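PDB 2P17: pirin-like protein from Geobacillus kaustophilus, which is of unknown function but belongs to the pirin family of the cupin superfamily and binds a single iron ion in each subunit. Local coordinates for residues E44-R49 and G106-S111; V116-A121 and K162-V167. All coordinates share one frame; numbering follows the deposited sequence.

Both contacts draw on strand 109-117 of the iron-binding cupin domain, contact 1 near its start and contact 2 at its end, with their centres 27 Å apart. Contact 1 is regular antiparallel pairing with strand 39-47, built on backbone hydrogen bonds and a histidine-carboxylate bond; it is only partly buried and runs out into exposed loop residues. Contact 2 is buried: the end of the same strand and the coil after it pack against the loop that leads into strand 167-174. No direct hydrogen bond spans it: aliphatic groups and one water make the join. The first contact therefore builds a sheet, whereas the second joins a strand end to a loop.

Contact 1 (E44-R49 and G106-S111); sequences EDIFER and GSTVHS
Two neighbouring strands of the N-terminal cupin domain, 39-47 and 109-117, pair antiparallel here, the axes of their parts 44-47 and 109-111 approaching to 4.8 Å. D45 and S111 form one hydrogen-bonded pair, with D45 N to S111 O at 3.0 Å and S111 N to D45 O at 2.9 Å, and F47 and V109 form the next. Between them lies the non-hydrogen-bonded pair I46 and H110. On that face the imidazole of H110 donates from NE2 to OE2 of E44 at 2.6 Å, the acceptor lying near the ring plane and met on its anti side. With CG anti to the backbone N (chi1 -173°), the H110 ring leans forward along its own strand to where the extended E44 chain brings its carboxylate. I46 covers one ring face, CD1 standing 4.2 Å from the centroid in a CH-pi contact. A leucine in place of H110 would probably leave the E44 carboxylate without its ring N-H donor and I46 without its flat surface. The other face carries D45, F47, V109 and S111. CB of V109 lies over the F47 ring in a second CH-pi contact, while OG of S111 approaches the ring edge, 3.3 Å from CE2 of F47. A water links OD2 of D45 to OG of S111, and OD1 of D45 is held by H22. A second water bridges R49 N and S107 O, while NH1 of R49 bonds to P103 O and forms a salt bridge with E72. Strand 22-26 flanks 39-47 on its other edge, M15 of strand 3-19 packs on E44 and I46, and P103 of strand 97-103 touches F47 and V109, on the face turned toward H99, an iron ligand, and E101, a predicted one.

Contact 2 (V116-A121 and K162-V167); sequences VNLPSA and KNIVPV
At the end of strand 109-117 the chain passes into coil and meets the loop 162-167, the touching parts running 137° apart and coming closest at L118 and V165, whose CA atoms are 6.8 Å from each other. The loop leads into strand 167-174, so the contact joins the outgoing end of a strand of the N-terminal cupin domain to the approach to another strand, across an aliphatic surface. L118 meets I164 with a methyl: CD2 of L118 lies 3.6 Å from CD1 of I164 and also touches its CG2. With chi1 of I164 at -69°, CG1 stands beside the backbone N and CG2 beside the carbonyl carbon, and the L118 methyl meets both branches. P119 meets V165 through CD and CG, CD being 3.7 Å from CG2 of V165 and farther from CG2 of I164. CG2 of V165 also faces the backbone of N117, 3.4 Å from N117 O. One residue before N117, CG1 of V116 reaches CG2 of V167 at 4.2 Å, the two side chains pointing opposite ways as they pass. Y122, T92 and R128 pack on I164, P38 on V165, and F39 of strand 39-47 on both V116 and V167, which closes the cluster on the sheet side. Within the loop, N163 OD1 accepts V167 N at 3.0 Å, the N-H coming from above the plane of the amide, and N163 ND2 donates to S151 and to K162 O. The polar link across the gap is one water, which donates to N117 O at 3.1 Å and accepts from V165 N at 3.2 Å.

Contact 1 (E44-R49 and G106-S111)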
loop_
_atom_site.group_PDB
_atom_site.type_symbol
_atom_site.label_atom_id
_atom_site.label_comp_id
_atom_site.label_asym_id
_atom_site.label_seq_id
_atom_site.Cartn_x
_atom_site.Cartn_y
_atom_site.Cartn_z
ATOM N N GLU A 44 7.617 -6.955 -1.515
ATOM C CA GLU A 44 6.892 -8.120 -1.037
ATOM C C GLU A 44 7.882 -9.043 -0.355
ATOM O O GLU A 44 8.944 -9.324 -0.905
ATOM C CB GLU A 44 6.211 -8.850 -2.195
ATOM C CG GLU A 44 5.473 -10.120 -1.774
ATOM C CD GLU A 44 5.095 -11.019 -2.946
ATOM O OE1 GLU A 44 5.824 -11.056 -3.966
ATOM O OE2 GLU A 44 4.064 -11.709 -2.831
ATOM N N ASP A 45 7.536 -9.498 0.847
ATOM C CA ASP A 45 8.413 -10.394 1.605
ATOM C C ASP A 45 7.647 -11.589 2.129
ATOM O O ASP A 45 6.504 -11.463 2.572
ATOM C CB ASP A 45 9.057 -9.658 2.778
ATOM C CG ASP A 45 10.041 -8.603 2.326
ATOM O OD1 ASP A 45 11.177 -8.969 1.961
ATOM O OD2 ASP A 45 9.678 -7.411 2.345
ATOM N N ILE A 46 8.281 -12.756 2.052
ATOM C CA ILE A 46 7.801 -13.942 2.736
ATOM C C ILE A 46 8.946 -14.364 3.640
ATOM O O ILE A 46 10.033 -14.689 3.148
ATOM C CB ILE A 46 7.450 -15.072 1.741
ATOM C CG1 ILE A 46 6.364 -14.603 0.764
ATOM C CG2 ILE A 46 7.040 -16.342 2.504
ATOM C CD1 ILE A 46 6.073 -15.574 -0.348
ATOM N N PHE A 47 8.731 -14.348 4.952
ATOM C CA PHE A 47 9.852 -14.509 5.874
ATOM C C PHE A 47 9.502 -15.184 7.189
ATOM O O PHE A 47 8.344 -15.175 7.614
ATOM C CB PHE A 47 10.617 -13.185 6.079
ATOM C CG PHE A 47 9.793 -12.061 6.665
ATOM C CD1 PHE A 47 10.057 -11.589 7.943
ATOM C CD2 PHE A 47 8.782 -11.450 5.921
ATOM C CE1 PHE A 47 9.329 -10.539 8.478
ATOM C CE2 PHE A 47 8.035 -10.395 6.449
ATOM C CZ PHE A 47 8.309 -9.938 7.741
ATOM N N GLU A 48 10.517 -15.784 7.807
ATOM C CA GLU A 48 10.370 -16.451 9.092
ATOM C C GLU A 48 11.090 -15.682 10.195
ATOM O O GLU A 48 11.837 -14.735 9.924
ATOM C CB GLU A 48 10.892 -17.893 8.999
ATOM C CG GLU A 48 10.092 -18.762 8.016
ATOM C CD GLU A 48 10.714 -20.122 7.733
ATOM O OE1 GLU A 48 11.153 -20.812 8.687
ATOM O OE2 GLU A 48 10.742 -20.511 6.546
ATOM N N ARG A 49 10.847 -16.088 11.438
ATOM C CA ARG A 49 11.469 -15.480 12.610
ATOM C C ARG A 49 12.988 -15.476 12.469
ATOM O O ARG A 49 13.596 -16.486 12.091
ATOM C CB ARG A 49 11.059 -16.229 13.882
ATOM C CG ARG A 49 11.391 -15.507 15.177
ATOM C CD ARG A 49 10.625 -16.120 16.338
ATOM N NE ARG A 49 10.883 -15.457 17.618
ATOM C CZ ARG A 49 10.257 -14.364 18.052
ATOM N NH1 ARG A 49 9.321 -13.765 17.316
ATOM N NH2 ARG A 49 10.571 -13.865 19.241
ATOM N N GLY A 106 7.173 -19.966 14.807
ATOM C CA GLY A 106 6.423 -20.909 13.976
ATOM C C GLY A 106 5.559 -20.301 12.882
ATOM O O GLY A 106 4.923 -21.029 12.118
ATOM N N SER A 107 5.530 -18.971 12.791
ATOM C CA SER A 107 4.727 -18.308 11.766
ATOM C C SER A 107 5.581 -17.834 10.597
ATOM O O SER A 107 6.710 -17.378 10.785
ATOM C CB SER A 107 3.974 -17.125 12.376
ATOM O OG SER A 107 3.088 -16.536 11.435
ATOM N N THR A 108 5.039 -17.971 9.394
ATOM C CA THR A 108 5.627 -17.365 8.204
ATOM C C THR A 108 4.786 -16.146 7.840
ATOM O O THR A 108 3.577 -16.259 7.655
ATOM C CB THR A 108 5.644 -18.342 7.022
ATOM O OG1 THR A 108 6.471 -19.469 7.349
ATOM C CG2 THR A 108 6.203 -17.673 5.768
ATOM N N VAL A 109 5.423 -14.981 7.766
ATOM C CA VAL A 109 4.728 -13.750 7.394
ATOM C C VAL A 109 4.888 -13.469 5.913
ATOM O O VAL A 109 5.994 -13.516 5.387
ATOM C CB VAL A 109 5.221 -12.549 8.236
ATOM C CG1 VAL A 109 4.679 -11.214 7.703
ATOM C CG2 VAL A 109 4.792 -12.717 9.677
ATOM N N HIS A 110 3.767 -13.197 5.243
ATOM C CA HIS A 110 3.768 -12.680 3.884
ATOM C C HIS A 110 3.272 -11.246 3.988
ATOM O O HIS A 110 2.150 -11.029 4.441
ATOM C CB HIS A 110 2.822 -13.535 3.028
ATOM C CG HIS A 110 2.840 -13.219 1.566
ATOM N ND1 HIS A 110 1.944 -13.780 0.684
ATOM C CD2 HIS A 110 3.631 -12.404 0.828
ATOM C CE1 HIS A 110 2.188 -13.335 -0.537
ATOM N NE2 HIS A 110 3.208 -12.495 -0.477
ATOM N N SER A 111 4.109 -10.281 3.596
ATOM C CA SER A 111 3.770 -8.861 3.775
ATOM C C SER A 111 4.132 -8.000 2.576
ATOM O O SER A 111 4.919 -8.397 1.711
ATOM C CB SER A 111 4.461 -8.298 5.024
ATOM O OG SER A 111 5.871 -8.386 4.914
HETATM O O HOH W 1 7.259 -6.797 2.995
HETATM O O HOH W 2 8.982 -18.200 11.961
#

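Contact 2 (V116-A121 and K162-V167)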
loop_
_atom_site.group_PDB
_atom_site.type_symbol
_atom_site.label_atom_id
_atom_site.label_comp_id
_atom_site.label_asym_id
_atom_site.label_seq_id
_atom_site.Cartn_x
_atom_site.Cartn_y
_atom_site.Cartn_z
ATOM N N VAL A 116 7.033 5.690 2.012
ATOM C CA VAL A 116 6.466 6.964 1.570
ATOM C C VAL A 116 7.460 8.059 1.921
ATOM O O VAL A 116 7.969 8.104 3.042
ATOM C CB VAL A 116 5.130 7.254 2.270
ATOM C CG1 VAL A 116 4.460 8.489 1.660
ATOM C CG2 VAL A 116 4.185 6.058 2.203
ATOM N N ASN A 117 7.760 8.937 0.974
ATOM C CA ASN A 117 8.681 10.032 1.262
ATOM C C ASN A 117 8.031 11.054 2.183
ATOM O O ASN A 117 6.816 11.249 2.147
ATOM C CB ASN A 117 9.100 10.710 -0.038
ATOM C CG ASN A 117 10.384 11.496 0.101
ATOM O OD1 ASN A 117 11.115 11.354 1.081
ATOM N ND2 ASN A 117 10.677 12.322 -0.909
ATOM N N LEU A 118 8.847 11.687 3.022
ATOM C CA LEU A 118 8.420 12.876 3.757
ATOM C C LEU A 118 8.968 14.108 3.049
ATOM O O LEU A 118 10.146 14.128 2.664
ATOM C CB LEU A 118 8.917 12.859 5.205
ATOM C CG LEU A 118 8.283 11.846 6.176
ATOM C CD1 LEU A 118 9.034 11.786 7.492
ATOM C CD2 LEU A 118 6.842 12.205 6.444
ATOM N N PRO A 119 8.126 15.149 2.893
ATOM C CA PRO A 119 8.627 16.419 2.352
ATOM C C PRO A 119 9.642 17.024 3.317
ATOM O O PRO A 119 9.635 16.708 4.513
ATOM C CB PRO A 119 7.385 17.310 2.306
ATOM C CG PRO A 119 6.217 16.379 2.406
ATOM C CD PRO A 119 6.685 15.208 3.194
ATOM N N SER A 120 10.507 17.881 2.784
ATOM C CA SER A 120 11.543 18.528 3.590
ATOM C C SER A 120 10.971 19.127 4.879
ATOM O O SER A 120 11.584 19.013 5.947
ATOM C CB SER A 120 12.231 19.616 2.762
ATOM O OG SER A 120 13.235 20.264 3.510
ATOM N N ALA A 121 9.796 19.754 4.775
ATOM C CA ALA A 121 9.166 20.379 5.943
ATOM C C ALA A 121 8.909 19.413 7.096
ATOM O O ALA A 121 8.801 19.836 8.244
ATOM C CB ALA A 121 7.873 21.074 5.566
ATOM N N LYS A 162 -3.658 9.108 10.566
ATOM C CA LYS A 162 -2.936 10.373 10.437
ATOM C C LYS A 162 -1.966 10.307 9.260
ATOM O O LYS A 162 -1.235 9.317 9.086
ATOM C CB LYS A 162 -2.185 10.699 11.725
ATOM C CG LYS A 162 -3.065 10.763 12.969
ATOM C CD LYS A 162 -2.208 10.890 14.216
ATOM C CE LYS A 162 -3.041 11.234 15.436
ATOM N NZ LYS A 162 -2.162 11.443 16.616
ATOM N N ASN A 163 -1.995 11.342 8.431
ATOM C CA ASN A 163 -1.124 11.433 7.273
ATOM C C ASN A 163 -0.302 12.712 7.360
ATOM O O ASN A 163 -0.773 13.735 7.871
ATOM C CB ASN A 163 -1.925 11.494 5.961
ATOM C CG ASN A 163 -2.429 10.120 5.452
ATOM O OD1 ASN A 163 -3.089 10.073 4.414
ATOM N ND2 ASN A 163 -2.124 9.035 6.151
ATOM N N ILE A 164 0.910 12.638 6.821
ATOM C CA ILE A 164 1.676 13.824 6.485
ATOM C C ILE A 164 1.456 14.061 4.982
ATOM O O ILE A 164 0.699 14.957 4.606
ATOM C CB ILE A 164 3.152 13.665 6.920
ATOM C CG1 ILE A 164 3.226 13.672 8.459
ATOM C CG2 ILE A 164 4.010 14.782 6.358
ATOM C CD1 ILE A 164 4.496 13.138 9.036
ATOM N N VAL A 165 2.077 13.255 4.121
ATOM C CA VAL A 165 1.694 13.247 2.716
ATOM C C VAL A 165 0.322 12.576 2.639
ATOM O O VAL A 165 0.161 11.450 3.121
ATOM C CB VAL A 165 2.704 12.454 1.835
ATOM C CG1 VAL A 165 2.126 12.169 0.446
ATOM C CG2 VAL A 165 4.014 13.209 1.702
ATOM N N PRO A 166 -0.678 13.253 2.039
ATOM C CA PRO A 166 -1.961 12.578 1.835
ATOM C C PRO A 166 -1.811 11.315 1.002
ATOM O O PRO A 166 -1.299 11.367 -0.118
ATOM C CB PRO A 166 -2.803 13.623 1.079
ATOM C CG PRO A 166 -2.200 14.942 1.474
ATOM C CD PRO A 166 -0.715 14.645 1.546
ATOM N N VAL A 167 -2.238 10.193 1.570
ATOM C CA VAL A 167 -2.189 8.899 0.895
ATOM C C VAL A 167 -3.546 8.222 1.022
ATOM O O VAL A 167 -4.107 8.109 2.120
ATOM C CB VAL A 167 -1.093 7.978 1.493
ATOM C CG1 VAL A 167 -1.139 6.557 0.895
ATOM C CG2 VAL A 167 0.286 8.584 1.283
HETATM O O HOH W 3 4.520 11.262 4.287
#